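Local structure of response regulator receiver protein (Dyadobacter fermentans, 4XLT) at residues I8-V13 with L58-M63; S26-S31 with P120-L125; A40-L45 with F69-H74; A50-T55 with E80-R85; L88-S93 with I110-K115. The protein probably acts as a phosphorylation-switched receiver domain of a bacterial two-component signalling pathway, taking a phosphoryl group onto an aspartate to relay a signal. All blocks are in the same frame, centred on the assembly; numbering follows the deposited sequence.

Contact 1. Residues I8-V13 with L58-M63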
# COMPACT_ATOMS: atom_id res chain seq x y z
N ILE A 8 -17.93 6.29 11.21
CA ILE A 8 -18.36 7.60 10.76
C ILE A 8 -17.62 8.68 11.55
O ILE A 8 -17.55 8.62 12.78
CB ILE A 8 -19.88 7.80 10.91
CG1 ILE A 8 -20.63 6.59 10.35
CG2 ILE A 8 -20.32 9.07 10.20
CD1 ILE A 8 -22.13 6.64 10.58
N VAL A 9 -17.06 9.65 10.83
CA VAL A 9 -16.35 10.76 11.44
C VAL A 9 -16.99 12.07 11.00
O VAL A 9 -16.82 12.49 9.85
CB VAL A 9 -14.85 10.76 11.06
CG1 VAL A 9 -14.11 11.83 11.85
CG2 VAL A 9 -14.24 9.39 11.30
N ASP A 10 -17.71 12.71 11.91
CA ASP A 10 -18.45 13.93 11.58
C ASP A 10 -18.55 14.85 12.80
O ASP A 10 -18.90 14.40 13.90
CB ASP A 10 -19.85 13.58 11.06
CG ASP A 10 -20.50 14.72 10.29
OD1 ASP A 10 -20.30 15.90 10.64
OD2 ASP A 10 -21.24 14.43 9.32
N ASP A 11 -18.25 16.13 12.62
CA ASP A 11 -18.32 17.09 13.71
C ASP A 11 -19.77 17.45 14.04
O ASP A 11 -20.06 17.96 15.12
CB ASP A 11 -17.53 18.36 13.37
CG ASP A 11 -18.13 19.11 12.20
OD1 ASP A 11 -18.58 18.46 11.23
OD2 ASP A 11 -18.15 20.36 12.24
N SER A 12 -20.66 17.20 13.09
CA SER A 12 -22.09 17.43 13.30
C SER A 12 -22.72 16.25 14.02
O SER A 12 -22.82 15.16 13.47
CB SER A 12 -22.80 17.67 11.97
OG SER A 12 -24.21 17.66 12.15
N VAL A 13 -23.15 16.49 15.26
CA VAL A 13 -23.71 15.44 16.09
C VAL A 13 -25.02 14.93 15.51
O VAL A 13 -25.30 13.73 15.53
CB VAL A 13 -23.94 15.94 17.53
CG1 VAL A 13 -24.45 14.81 18.41
CG2 VAL A 13 -22.64 16.51 18.10
N LEU A 58 -16.52 6.75 6.77
CA LEU A 58 -17.21 7.90 6.19
C LEU A 58 -16.74 9.17 6.88
O LEU A 58 -17.02 9.40 8.06
CB LEU A 58 -18.72 7.75 6.32
CG LEU A 58 -19.31 6.44 5.77
CD1 LEU A 58 -20.83 6.47 5.87
CD2 LEU A 58 -18.86 6.19 4.34
N LEU A 59 -16.01 9.99 6.14
CA LEU A 59 -15.38 11.18 6.70
C LEU A 59 -16.02 12.45 6.16
O LEU A 59 -16.13 12.64 4.95
CB LEU A 59 -13.88 11.17 6.39
CG LEU A 59 -13.08 12.39 6.81
CD1 LEU A 59 -12.99 12.48 8.32
CD2 LEU A 59 -11.70 12.36 6.18
N ASP A 60 -16.46 13.33 7.06
CA ASP A 60 -17.08 14.57 6.64
C ASP A 60 -16.03 15.55 6.13
O ASP A 60 -14.93 15.64 6.67
CB ASP A 60 -17.87 15.21 7.78
CG ASP A 60 -18.44 16.56 7.41
OD1 ASP A 60 -19.41 16.62 6.62
OD2 ASP A 60 -17.91 17.58 7.91
N LEU A 61 -16.38 16.29 5.08
CA LEU A 61 -15.47 17.24 4.45
C LEU A 61 -15.25 18.50 5.29
O LEU A 61 -14.15 18.74 5.78
CB LEU A 61 -16.00 17.63 3.07
CG LEU A 61 -15.09 18.53 2.24
CD1 LEU A 61 -13.72 17.89 2.10
CD2 LEU A 61 -15.70 18.81 0.88
N GLN A 62 -16.30 19.30 5.46
CA GLN A 62 -16.20 20.54 6.23
C GLN A 62 -16.14 20.26 7.73
O GLN A 62 -17.16 20.34 8.42
CB GLN A 62 -17.37 21.48 5.92
CG GLN A 62 -17.26 22.20 4.59
CD GLN A 62 -17.64 21.32 3.41
OE1 GLN A 62 -18.44 20.40 3.55
NE2 GLN A 62 -17.07 21.61 2.25
N MSE A 63 -14.95 19.94 8.21
CA MSE A 63 -14.75 19.63 9.62
C MSE A 63 -13.70 20.56 10.24
O MSE A 63 -13.10 20.25 11.27
CB MSE A 63 -14.33 18.17 9.78
CG MSE A 63 -14.72 17.55 11.11
SE MSE A 63 -14.25 15.67 11.22
CE MSE A 63 -14.95 15.29 12.99
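Ile8 beside Leu58 and Val9 beside Leu59 run as parallel strand neighbours, with Val9 N bonded to Leu58 O (2.8 Å) and Asp60 N to Val9 O (2.9 Å). Where this pairing in the CheY-like receiver fold ends, the two chains splay and the carboxylates of Asp10 and Asp11 gather beside that of Asp60, the predicted site of phosphorylation. Asp60 CB comes against Asp10 CG at 3.7 Å, and the two carboxylates are stacked with planes 13° apart. Asp11 also leans in, its OD1 3.5 Å from Asp60 OD2. Lys115 makes salt bridges to Asp10 OD2 and Asp60 OD1 and probably offsets part of the like charge. In receiver domains an acidic pocket of this kind commonly holds a magnesium ion. Asp10 OD1 accepts from Ser12 N (2.8 Å), which comes from above the carboxylate plane, an Asx turn that fixes the rotation of the group. On the face of the sheet carrying Val9 and Leu59, Leu59 CD1 runs alongside Val9, 3.7 Å from its CB. Met63, a selenomethionine and poorly ordered, reaches back across Val9 at about a right angle, its extended chain bringing CE to 3.7 Å from Val9 CG1.

Contact 2. Residues S26-S31 with P120-L125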
# COMPACT_ATOMS: atom_id res chain seq x y z
N SER A 26 -30.58 -0.27 7.28
CA SER A 26 -30.37 -1.20 6.17
C SER A 26 -29.55 -2.40 6.65
O SER A 26 -28.98 -2.38 7.74
CB SER A 26 -29.66 -0.50 5.00
OG SER A 26 -28.37 -0.05 5.38
N GLY A 27 -29.50 -3.44 5.83
CA GLY A 27 -28.72 -4.62 6.15
C GLY A 27 -27.28 -4.47 5.69
O GLY A 27 -26.57 -5.46 5.49
N LEU A 28 -26.85 -3.23 5.52
CA LEU A 28 -25.52 -2.94 5.00
C LEU A 28 -24.44 -3.22 6.04
O LEU A 28 -23.31 -3.59 5.69
CB LEU A 28 -25.44 -1.48 4.55
CG LEU A 28 -24.30 -1.12 3.59
CD1 LEU A 28 -24.37 -1.97 2.33
CD2 LEU A 28 -24.37 0.36 3.25
N THR A 29 -24.78 -3.06 7.31
CA THR A 29 -23.85 -3.31 8.40
C THR A 29 -24.58 -3.46 9.73
O THR A 29 -25.74 -3.07 9.85
CB THR A 29 -22.81 -2.17 8.54
OG1 THR A 29 -21.95 -2.43 9.65
CG2 THR A 29 -23.51 -0.83 8.74
N THR A 30 -23.89 -4.02 10.71
CA THR A 30 -24.47 -4.21 12.04
C THR A 30 -23.60 -3.57 13.11
O THR A 30 -23.98 -3.50 14.28
CB THR A 30 -24.67 -5.70 12.36
OG1 THR A 30 -23.42 -6.39 12.22
CG2 THR A 30 -25.70 -6.32 11.43
N SER A 31 -22.42 -3.10 12.71
CA SER A 31 -21.49 -2.48 13.65
C SER A 31 -21.06 -1.10 13.18
O SER A 31 -20.18 -0.96 12.33
CB SER A 31 -20.27 -3.38 13.86
OG SER A 31 -19.60 -3.63 12.64
N PRO A 120 -28.35 2.80 -1.56
CA PRO A 120 -28.14 1.91 -2.71
C PRO A 120 -26.89 2.26 -3.52
O PRO A 120 -26.26 1.38 -4.09
CB PRO A 120 -29.41 2.11 -3.55
CG PRO A 120 -29.94 3.44 -3.14
CD PRO A 120 -29.61 3.56 -1.69
N LEU A 121 -26.55 3.54 -3.55
CA LEU A 121 -25.36 4.00 -4.25
C LEU A 121 -24.10 3.47 -3.58
O LEU A 121 -23.14 3.08 -4.25
CB LEU A 121 -25.33 5.53 -4.32
CG LEU A 121 -24.25 6.25 -5.14
CD1 LEU A 121 -24.82 7.54 -5.70
CD2 LEU A 121 -23.01 6.53 -4.31
N LEU A 122 -24.11 3.45 -2.25
CA LEU A 122 -22.95 3.02 -1.49
C LEU A 122 -22.82 1.50 -1.50
O LEU A 122 -21.71 0.97 -1.61
CB LEU A 122 -23.02 3.54 -0.05
CG LEU A 122 -21.73 3.42 0.76
CD1 LEU A 122 -21.45 4.71 1.53
CD2 LEU A 122 -21.80 2.26 1.72
N ARG A 123 -23.95 0.81 -1.38
CA ARG A 123 -23.97 -0.65 -1.40
C ARG A 123 -23.39 -1.20 -2.70
O ARG A 123 -22.66 -2.20 -2.69
CB ARG A 123 -25.40 -1.16 -1.20
CG ARG A 123 -25.61 -2.62 -1.56
CD ARG A 123 -26.44 -3.34 -0.50
NE ARG A 123 -27.60 -2.55 -0.08
CZ ARG A 123 -28.32 -2.81 1.01
NH1 ARG A 123 -28.00 -3.83 1.79
NH2 ARG A 123 -29.36 -2.04 1.31
N GLU A 124 -23.70 -0.55 -3.81
CA GLU A 124 -23.15 -0.95 -5.10
C GLU A 124 -21.66 -0.65 -5.14
O GLU A 124 -20.86 -1.44 -5.64
CB GLU A 124 -23.87 -0.25 -6.25
CG GLU A 124 -23.68 -0.91 -7.60
CD GLU A 124 -24.28 -2.31 -7.67
OE1 GLU A 124 -25.20 -2.60 -6.87
OE2 GLU A 124 -23.84 -3.11 -8.51
N LEU A 125 -21.29 0.50 -4.58
CA LEU A 125 -19.90 0.93 -4.54
C LEU A 125 -19.05 0.01 -3.67
O LEU A 125 -17.85 -0.13 -3.90
CB LEU A 125 -19.82 2.38 -4.04
CG LEU A 125 -18.56 3.17 -4.37
CD1 LEU A 125 -18.22 3.05 -5.85
CD2 LEU A 125 -18.76 4.63 -3.99
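The Arg123 guanidinium meets Ser26, Gly27 and Leu28 obliquely, so this flat group presents neither a clean face nor a clean edge to segment 26-31. Its NH2 comes within 4.0 Å of Ser26 CB, while NH1 is at the same distance from Gly27 C and lies obliquely near Leu28 N. These are van der Waals approaches, with no hydrogen bond between the segments. The hydroxyl of Ser26 turns instead to the backbone oxygen of Leu23, at the end of the preceding helix. Bends at chi2 and chi3 fold the arginine chain back along Leu28, the two side chains overlapping with opposite headings. Leu28 CD1 thereby rests on the aliphatic part of Arg123, 3.8 Å from its CD and equally close to its CB. Segment 26-31 is the loop that leads from helix 13-25 to the edge strand 31-35 of the receiver domain, and segment 120-125 belongs to its last helix, 119-129, which packs on the same side of the parallel sheet as helix 13-25. The second methyl of Leu28 reaches further inward: with CG anti to the backbone N (chi1 -162°), its CD2 meets Leu122 CD2 at 3.5 Å, the two leucines crossing at about a right angle. Beneath them lies Phe6 of strand 4-9, touched by both Leu28 and Leu122, while Leu126 on the next turn of helix 119-129 also packs against Leu28.

Contact 3. Residues A40-L45 with F69-H74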
# COMPACT_ATOMS: atom_id res chain seq x y z
N ALA A 40 -10.07 11.51 18.03
CA ALA A 40 -10.62 10.29 18.60
C ALA A 40 -10.72 9.18 17.55
O ALA A 40 -10.53 8.01 17.85
CB ALA A 40 -11.99 10.56 19.21
N ALA A 41 -11.03 9.57 16.32
CA ALA A 41 -11.06 8.62 15.21
C ALA A 41 -9.67 8.07 14.92
O ALA A 41 -9.48 6.86 14.76
CB ALA A 41 -11.64 9.28 13.97
N ILE A 42 -8.68 8.97 14.87
CA ILE A 42 -7.31 8.57 14.62
C ILE A 42 -6.78 7.69 15.76
O ILE A 42 -6.12 6.68 15.51
CB ILE A 42 -6.39 9.79 14.43
CG1 ILE A 42 -6.68 10.47 13.09
CG2 ILE A 42 -4.93 9.39 14.46
CD1 ILE A 42 -6.45 9.58 11.89
N ASP A 43 -7.08 8.09 16.99
CA ASP A 43 -6.68 7.32 18.17
C ASP A 43 -7.18 5.88 18.11
O ASP A 43 -6.43 4.95 18.40
CB ASP A 43 -7.20 7.99 19.45
CG ASP A 43 -6.47 9.28 19.78
OD1 ASP A 43 -5.38 9.50 19.22
OD2 ASP A 43 -6.99 10.06 20.60
N HIS A 44 -8.45 5.71 17.74
CA HIS A 44 -9.02 4.37 17.61
C HIS A 44 -8.31 3.56 16.53
O HIS A 44 -8.05 2.36 16.70
CB HIS A 44 -10.51 4.45 17.31
CG HIS A 44 -11.11 3.14 16.90
ND1 HIS A 44 -11.43 2.85 15.59
CD2 HIS A 44 -11.42 2.04 17.62
CE1 HIS A 44 -11.93 1.62 15.52
NE2 HIS A 44 -11.93 1.11 16.74
N LEU A 45 -8.00 4.20 15.41
CA LEU A 45 -7.35 3.52 14.30
C LEU A 45 -5.92 3.10 14.65
O LEU A 45 -5.44 2.06 14.20
CB LEU A 45 -7.34 4.41 13.05
CG LEU A 45 -8.71 4.64 12.40
CD1 LEU A 45 -8.60 5.61 11.24
CD2 LEU A 45 -9.30 3.32 11.93
N PHE A 69 -8.92 17.01 4.96
CA PHE A 69 -7.61 16.89 4.33
C PHE A 69 -6.48 17.11 5.33
O PHE A 69 -5.31 17.21 4.95
CB PHE A 69 -7.50 17.87 3.16
CG PHE A 69 -8.59 17.71 2.15
CD1 PHE A 69 -8.70 16.54 1.41
CD2 PHE A 69 -9.51 18.72 1.93
CE1 PHE A 69 -9.71 16.39 0.47
CE2 PHE A 69 -10.52 18.57 1.00
CZ PHE A 69 -10.62 17.40 0.27
N GLU A 70 -6.84 17.18 6.61
CA GLU A 70 -5.86 17.10 7.68
C GLU A 70 -5.96 15.72 8.32
O GLU A 70 -4.98 15.17 8.82
CB GLU A 70 -6.07 18.19 8.73
CG GLU A 70 -5.75 19.60 8.25
CD GLU A 70 -6.95 20.29 7.62
OE1 GLU A 70 -7.23 21.45 8.00
OE2 GLU A 70 -7.60 19.69 6.74
N PHE A 71 -7.17 15.16 8.29
CA PHE A 71 -7.40 13.81 8.78
C PHE A 71 -6.63 12.79 7.95
O PHE A 71 -6.06 11.84 8.49
CB PHE A 71 -8.90 13.48 8.77
CG PHE A 71 -9.21 12.07 9.21
CD1 PHE A 71 -9.49 11.80 10.54
CD2 PHE A 71 -9.24 11.03 8.29
CE1 PHE A 71 -9.78 10.51 10.95
CE2 PHE A 71 -9.53 9.73 8.70
CZ PHE A 71 -9.80 9.48 10.03
N THR A 72 -6.63 12.99 6.63
CA THR A 72 -5.97 12.06 5.72
C THR A 72 -4.46 12.06 5.93
O THR A 72 -3.80 11.05 5.69
CB THR A 72 -6.27 12.40 4.25
OG1 THR A 72 -6.00 13.78 4.01
CG2 THR A 72 -7.73 12.10 3.94
N GLU A 73 -3.92 13.19 6.37
CA GLU A 73 -2.49 13.29 6.63
C GLU A 73 -2.10 12.38 7.79
O GLU A 73 -1.10 11.67 7.73
CB GLU A 73 -2.08 14.73 6.92
CG GLU A 73 -2.39 15.69 5.78
CD GLU A 73 -1.64 17.00 5.91
OE1 GLU A 73 -0.53 16.99 6.48
OE2 GLU A 73 -2.17 18.04 5.46
N HIS A 74 -2.90 12.41 8.85
CA HIS A 74 -2.70 11.52 9.98
C HIS A 74 -3.06 10.09 9.61
O HIS A 74 -2.45 9.14 10.11
CB HIS A 74 -3.52 11.98 11.19
CG HIS A 74 -2.94 13.16 11.89
ND1 HIS A 74 -1.89 13.06 12.77
CD2 HIS A 74 -3.26 14.48 11.83
CE1 HIS A 74 -1.59 14.26 13.23
NE2 HIS A 74 -2.40 15.14 12.68
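Ile42 and Phe71 join two neighbouring helices of the doubly wound CheY-like fold, 38-46 and 68-75, which run side by side over one face of the central parallel sheet. The local axes approach to 10.6 Å and cross at -19°, a nearly parallel packing wide enough for an aromatic ring to be laid between the helices. Phe71 supplies that ring. Its CG stands anti to the backbone N (chi1 177°), which turns the ring off its own helix and into the groove. Ile42 CD1 lies over one face, 4.0 Å from the ring centroid and 27° off the ring normal, a CH-pi contact made as the two side chains pass one another. Ala41 CB comes in at the edge, near the ring plane, 3.8 Å from Phe71 CE1; a methyl this short lets the ring come close to the helix backbone. Leu45 CD1 approaches the far end obliquely, 4.2 Å from Phe71 CZ. Three aliphatic groups, from two adjoining residues and the next turn, thus meet the CE1-CZ side of the ring. Below them the sheet closes the core, with Leu59 against Phe71 and Val9 against Ala41. Toward the surface His74 takes part through its stem while its imidazole leads away from helix 38-46. It crosses Ile42 at about a right angle, with His74 CB 3.9 Å from Ile42 CD1.

Contact 4. Residues A50-T55 with E80-R85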
# COMPACT_ATOMS: atom_id res chain seq x y z
N ALA A 50 -3.83 -5.47 11.55
CA ALA A 50 -4.26 -5.95 10.24
C ALA A 50 -5.28 -7.08 10.37
O ALA A 50 -5.64 -7.71 9.37
CB ALA A 50 -3.06 -6.41 9.43
N ASP A 51 -5.74 -7.32 11.59
CA ASP A 51 -6.71 -8.38 11.84
C ASP A 51 -8.13 -7.84 11.89
O ASP A 51 -9.08 -8.59 12.15
CB ASP A 51 -6.38 -9.10 13.16
CG ASP A 51 -6.41 -8.17 14.36
OD1 ASP A 51 -6.19 -6.95 14.17
OD2 ASP A 51 -6.65 -8.65 15.48
N ILE A 52 -8.28 -6.55 11.63
CA ILE A 52 -9.60 -5.91 11.66
C ILE A 52 -10.42 -6.30 10.43
O ILE A 52 -9.86 -6.56 9.37
CB ILE A 52 -9.48 -4.37 11.73
CG1 ILE A 52 -8.82 -3.82 10.46
CG2 ILE A 52 -8.72 -3.95 12.97
CD1 ILE A 52 -9.00 -2.33 10.30
N PRO A 53 -11.75 -6.36 10.59
CA PRO A 53 -12.66 -6.67 9.48
C PRO A 53 -12.59 -5.63 8.37
O PRO A 53 -12.00 -4.56 8.56
CB PRO A 53 -14.05 -6.65 10.14
CG PRO A 53 -13.79 -6.88 11.58
CD PRO A 53 -12.48 -6.23 11.87
N ASP A 54 -13.19 -5.95 7.22
CA ASP A 54 -13.39 -4.98 6.16
C ASP A 54 -14.08 -3.75 6.73
O ASP A 54 -15.20 -3.84 7.24
CB ASP A 54 -14.22 -5.57 5.02
CG ASP A 54 -13.46 -6.63 4.24
OD1 ASP A 54 -12.40 -7.08 4.72
OD2 ASP A 54 -13.94 -7.01 3.15
N THR A 55 -13.40 -2.61 6.68
CA THR A 55 -13.89 -1.41 7.34
C THR A 55 -14.12 -0.26 6.37
O THR A 55 -13.24 0.08 5.58
CB THR A 55 -12.92 -0.96 8.45
OG1 THR A 55 -12.80 -2.00 9.44
CG2 THR A 55 -13.41 0.31 9.11
N GLU A 80 0.53 0.48 6.49
CA GLU A 80 -0.14 0.12 5.24
C GLU A 80 -1.00 -1.14 5.40
O GLU A 80 -2.01 -1.30 4.72
CB GLU A 80 0.90 -0.07 4.13
CG GLU A 80 1.63 1.22 3.76
CD GLU A 80 2.74 1.03 2.75
OE1 GLU A 80 3.20 -0.12 2.55
OE2 GLU A 80 3.18 2.04 2.15
N ALA A 81 -0.60 -2.01 6.32
CA ALA A 81 -1.31 -3.26 6.55
C ALA A 81 -2.72 -3.04 7.11
O ALA A 81 -3.61 -3.86 6.89
CB ALA A 81 -0.51 -4.15 7.47
N VAL A 82 -2.93 -1.94 7.82
CA VAL A 82 -4.26 -1.66 8.35
C VAL A 82 -5.07 -0.83 7.35
O VAL A 82 -6.28 -0.97 7.25
CB VAL A 82 -4.20 -0.96 9.74
CG1 VAL A 82 -3.79 0.49 9.62
CG2 VAL A 82 -5.55 -1.07 10.44
N ARG A 83 -4.38 0.00 6.57
CA ARG A 83 -5.03 0.81 5.54
C ARG A 83 -5.59 -0.07 4.43
O ARG A 83 -6.57 0.28 3.78
CB ARG A 83 -4.06 1.83 4.96
CG ARG A 83 -4.09 3.18 5.68
CD ARG A 83 -2.74 3.87 5.65
NE ARG A 83 -2.12 3.83 4.32
CZ ARG A 83 -0.83 4.03 4.10
NH1 ARG A 83 -0.01 4.28 5.12
NH2 ARG A 83 -0.35 3.97 2.87
N ALA A 84 -4.96 -1.22 4.22
CA ALA A 84 -5.39 -2.15 3.18
C ALA A 84 -6.72 -2.81 3.52
O ALA A 84 -7.40 -3.36 2.65
CB ALA A 84 -4.32 -3.21 2.94
N ARG A 85 -7.10 -2.75 4.80
CA ARG A 85 -8.35 -3.34 5.27
C ARG A 85 -9.46 -2.30 5.30
O ARG A 85 -10.58 -2.58 5.74
CB ARG A 85 -8.16 -3.94 6.67
CG ARG A 85 -6.99 -4.90 6.80
CD ARG A 85 -7.43 -6.35 6.73
NE ARG A 85 -8.08 -6.67 5.47
CZ ARG A 85 -9.38 -6.92 5.35
NH1 ARG A 85 -9.89 -7.20 4.15
NH2 ARG A 85 -10.17 -6.89 6.41
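Arg85 and Ile52 lie alongside one another, running opposite ways. The stem of the arginine packs on the isoleucine, Arg85 CB lying 3.8 Å from Ile52 CG1, while its chain, bent at chi2 and chi3, carries the guanidinium round to the loop backbone. There the flat group works edge-on. NH2 donates to Ile52 O (3.0 Å), in the plane both of the carbonyl and of the guanidinium. The adjoining end of the guanidinium, between NH1 and NH2, faces Asp54: NH1 (2.6 Å) and NH2 (2.8 Å) both bond to Asp54 OD1, an end-on salt bridge in which one oxygen takes both donors. The carboxylate is turned 47° from the guanidinium plane, so that NH2 meets OD1 nearly along its C-O bond whereas NH1 comes from above the carboxylate plane. A leucine in place of Arg85 would probably leave the Asp54 charge without its mate and the Ile52 carbonyl without this donor, setting the loop freer to move. Further along, the Ile52 side chain crosses that of Val82 at a slant, with Ile52 CD1 3.7 Å from Val82 CG2, and Ala50 CB meets Ala81 CB at 3.9 Å. Trp129 of the second subunit packs on Ala50, which brings this corner into the assembly. The backbone adds Thr55 N to Arg85 O (3.0 Å), where strands 54-60 and 86-92 begin to pair. Such joining of the loop before strand 54-60 to the short helix 80-83 and the turn before strand 86-92 belongs to the N-terminal end of the parallel sheet in an alpha/beta receiver fold, the end remote from the phosphorylation site.

Contact 5. Residues L88-S93 with I110-K115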
# COMPACT_ATOMS: atom_id res chain seq x y z
N LEU A 88 -11.84 4.34 2.50
CA LEU A 88 -12.18 5.65 3.06
C LEU A 88 -12.94 6.52 2.05
O LEU A 88 -12.51 6.69 0.91
CB LEU A 88 -10.90 6.36 3.52
CG LEU A 88 -10.95 7.84 3.91
CD1 LEU A 88 -11.92 8.06 5.05
CD2 LEU A 88 -9.57 8.33 4.29
N PHE A 89 -14.08 7.05 2.48
CA PHE A 89 -14.91 7.89 1.62
C PHE A 89 -15.15 9.26 2.25
O PHE A 89 -15.32 9.37 3.47
CB PHE A 89 -16.25 7.21 1.32
CG PHE A 89 -16.11 5.93 0.56
CD1 PHE A 89 -15.89 4.74 1.23
CD2 PHE A 89 -16.20 5.92 -0.82
CE1 PHE A 89 -15.75 3.55 0.52
CE2 PHE A 89 -16.06 4.74 -1.53
CZ PHE A 89 -15.84 3.56 -0.85
N MSE A 90 -15.16 10.29 1.42
CA MSE A 90 -15.45 11.64 1.86
C MSE A 90 -16.94 11.93 1.67
O MSE A 90 -17.51 11.60 0.63
CB MSE A 90 -14.59 12.64 1.09
CG MSE A 90 -14.64 14.08 1.60
SE MSE A 90 -13.55 14.37 3.19
CE MSE A 90 -11.79 14.42 2.36
N ILE A 91 -17.57 12.54 2.67
CA ILE A 91 -18.98 12.90 2.55
C ILE A 91 -19.18 14.38 2.84
O ILE A 91 -18.50 14.96 3.68
CB ILE A 91 -19.87 12.07 3.50
CG1 ILE A 91 -19.42 12.23 4.95
CG2 ILE A 91 -19.88 10.60 3.08
CD1 ILE A 91 -20.32 11.54 5.95
N SER A 92 -20.13 14.99 2.13
CA SER A 92 -20.39 16.42 2.29
C SER A 92 -21.75 16.82 1.72
O SER A 92 -22.25 16.19 0.78
CB SER A 92 -19.29 17.24 1.62
OG SER A 92 -19.50 18.62 1.82
N SER A 93 -22.33 17.87 2.28
CA SER A 93 -23.59 18.41 1.79
C SER A 93 -23.35 19.34 0.61
O SER A 93 -24.14 19.37 -0.34
CB SER A 93 -24.32 19.17 2.91
OG SER A 93 -24.65 18.30 3.98
N ILE A 110 -11.21 7.53 -1.68
CA ILE A 110 -11.68 6.77 -2.83
C ILE A 110 -12.65 7.58 -3.67
O ILE A 110 -12.49 7.70 -4.89
CB ILE A 110 -12.35 5.47 -2.39
CG1 ILE A 110 -11.31 4.52 -1.81
CG2 ILE A 110 -13.08 4.82 -3.57
CD1 ILE A 110 -11.85 3.17 -1.44
N GLN A 111 -13.65 8.15 -3.02
CA GLN A 111 -14.68 8.90 -3.72
C GLN A 111 -15.40 9.86 -2.79
O GLN A 111 -15.59 9.57 -1.61
CB GLN A 111 -15.68 7.94 -4.38
CG GLN A 111 -16.71 8.62 -5.25
CD GLN A 111 -17.57 7.63 -6.01
OE1 GLN A 111 -17.12 6.53 -6.34
NE2 GLN A 111 -18.80 8.02 -6.29
N LEU A 112 -15.80 11.01 -3.33
CA LEU A 112 -16.58 11.97 -2.58
C LEU A 112 -18.07 11.68 -2.74
O LEU A 112 -18.59 11.70 -3.86
CB LEU A 112 -16.25 13.39 -3.04
CG LEU A 112 -17.12 14.53 -2.50
CD1 LEU A 112 -17.17 14.51 -0.98
CD2 LEU A 112 -16.60 15.86 -3.02
N LEU A 113 -18.74 11.40 -1.63
CA LEU A 113 -20.17 11.11 -1.65
C LEU A 113 -20.99 12.29 -1.13
O LEU A 113 -20.56 12.98 -0.20
CB LEU A 113 -20.46 9.86 -0.82
CG LEU A 113 -19.59 8.66 -1.20
CD1 LEU A 113 -19.82 7.49 -0.25
CD2 LEU A 113 -19.86 8.25 -2.64
N PRO A 114 -22.16 12.53 -1.73
CA PRO A 114 -23.00 13.65 -1.30
C PRO A 114 -23.83 13.33 -0.06
O PRO A 114 -24.11 12.16 0.22
CB PRO A 114 -23.91 13.88 -2.51
CG PRO A 114 -24.04 12.52 -3.12
CD PRO A 114 -22.72 11.82 -2.89
N LYS A 115 -24.21 14.37 0.69
CA LYS A 115 -25.15 14.23 1.80
C LYS A 115 -26.56 14.62 1.35
O LYS A 115 -26.73 15.59 0.61
CB LYS A 115 -24.73 15.10 2.98
CG LYS A 115 -23.61 14.53 3.84
CD LYS A 115 -23.42 15.40 5.07
CE LYS A 115 -22.39 14.81 6.02
NZ LYS A 115 -22.30 15.63 7.26
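Phe89 and Leu113 form the apolar centre, the aromatic side chain crossing the leucine obliquely with Phe89 CB 3.9 Å from Leu113 CD1. With CG anti to the carbonyl carbon (chi1 -63°), the ring lies beside strand 109-114, where its CE2 meets Ile110 CG2 at 3.6 Å, and Leu125 of helix 119-129 covers it as well. An alanine at Phe89 would probably open a gap between Ile110, Leu113 and Leu125, leaving the methyls of Ile110 less firmly held. Ile91 packs on the same face, its CG2 4.0 Å from Leu113 CB, while on the other face Leu112 CD1 reaches CG of Met90, a selenomethionine residue, at 3.6 Å. These are the two strands of a beta-alpha-beta unit, 86-92 and 109-114, linked by helix 97-105, with 109-114 at the sheet edge. Their parallel ladder alternates donors and acceptors: Met90 N bonds to Gln111 O, and Leu113 N to Met90 O at 2.6 Å. It ends in Lys115 N to Ser92 O (2.7 Å), with the donor well above the carbonyl plane. Beyond it the extended Lys115 side chain runs back over Ile91, placing CE 3.9 Å from Ile91 CD1. The chemistry therefore passes from apolar packing to charge at the C-terminal strand ends: the Ile91 methyl lies against the stem of Lys115, whose NZ forms salt bridges with Asp10, Asp15 and Asp60, probably helping to balance the acidic pocket.

How the contacts relate
Contacts 1 and 5, the first buried and the second partly so, both build the parallel sheet by backbone bonding, and they meet at its phosphorylation end, where Lys115 NZ lies 2.6 Å from Asp10 OD2. Contact 4, also partly buried, adjoins both in sequence but sits across the chain's centre, about 21 Å from contact 1 between centres; its arginine-aspartate salt bridge joins the loop before strand 54-60 to the turn after helix 80-83. Contacts 2 and 3 lie on opposite sides of the chain's centre. Contact 3 is buried and wholly apolar, touching contact 1 through Leu59 and Phe71, whereas contact 2 is a surface contact that combines leucine packing with an arginine stem and reaches contact 5 through Leu122 and Leu113.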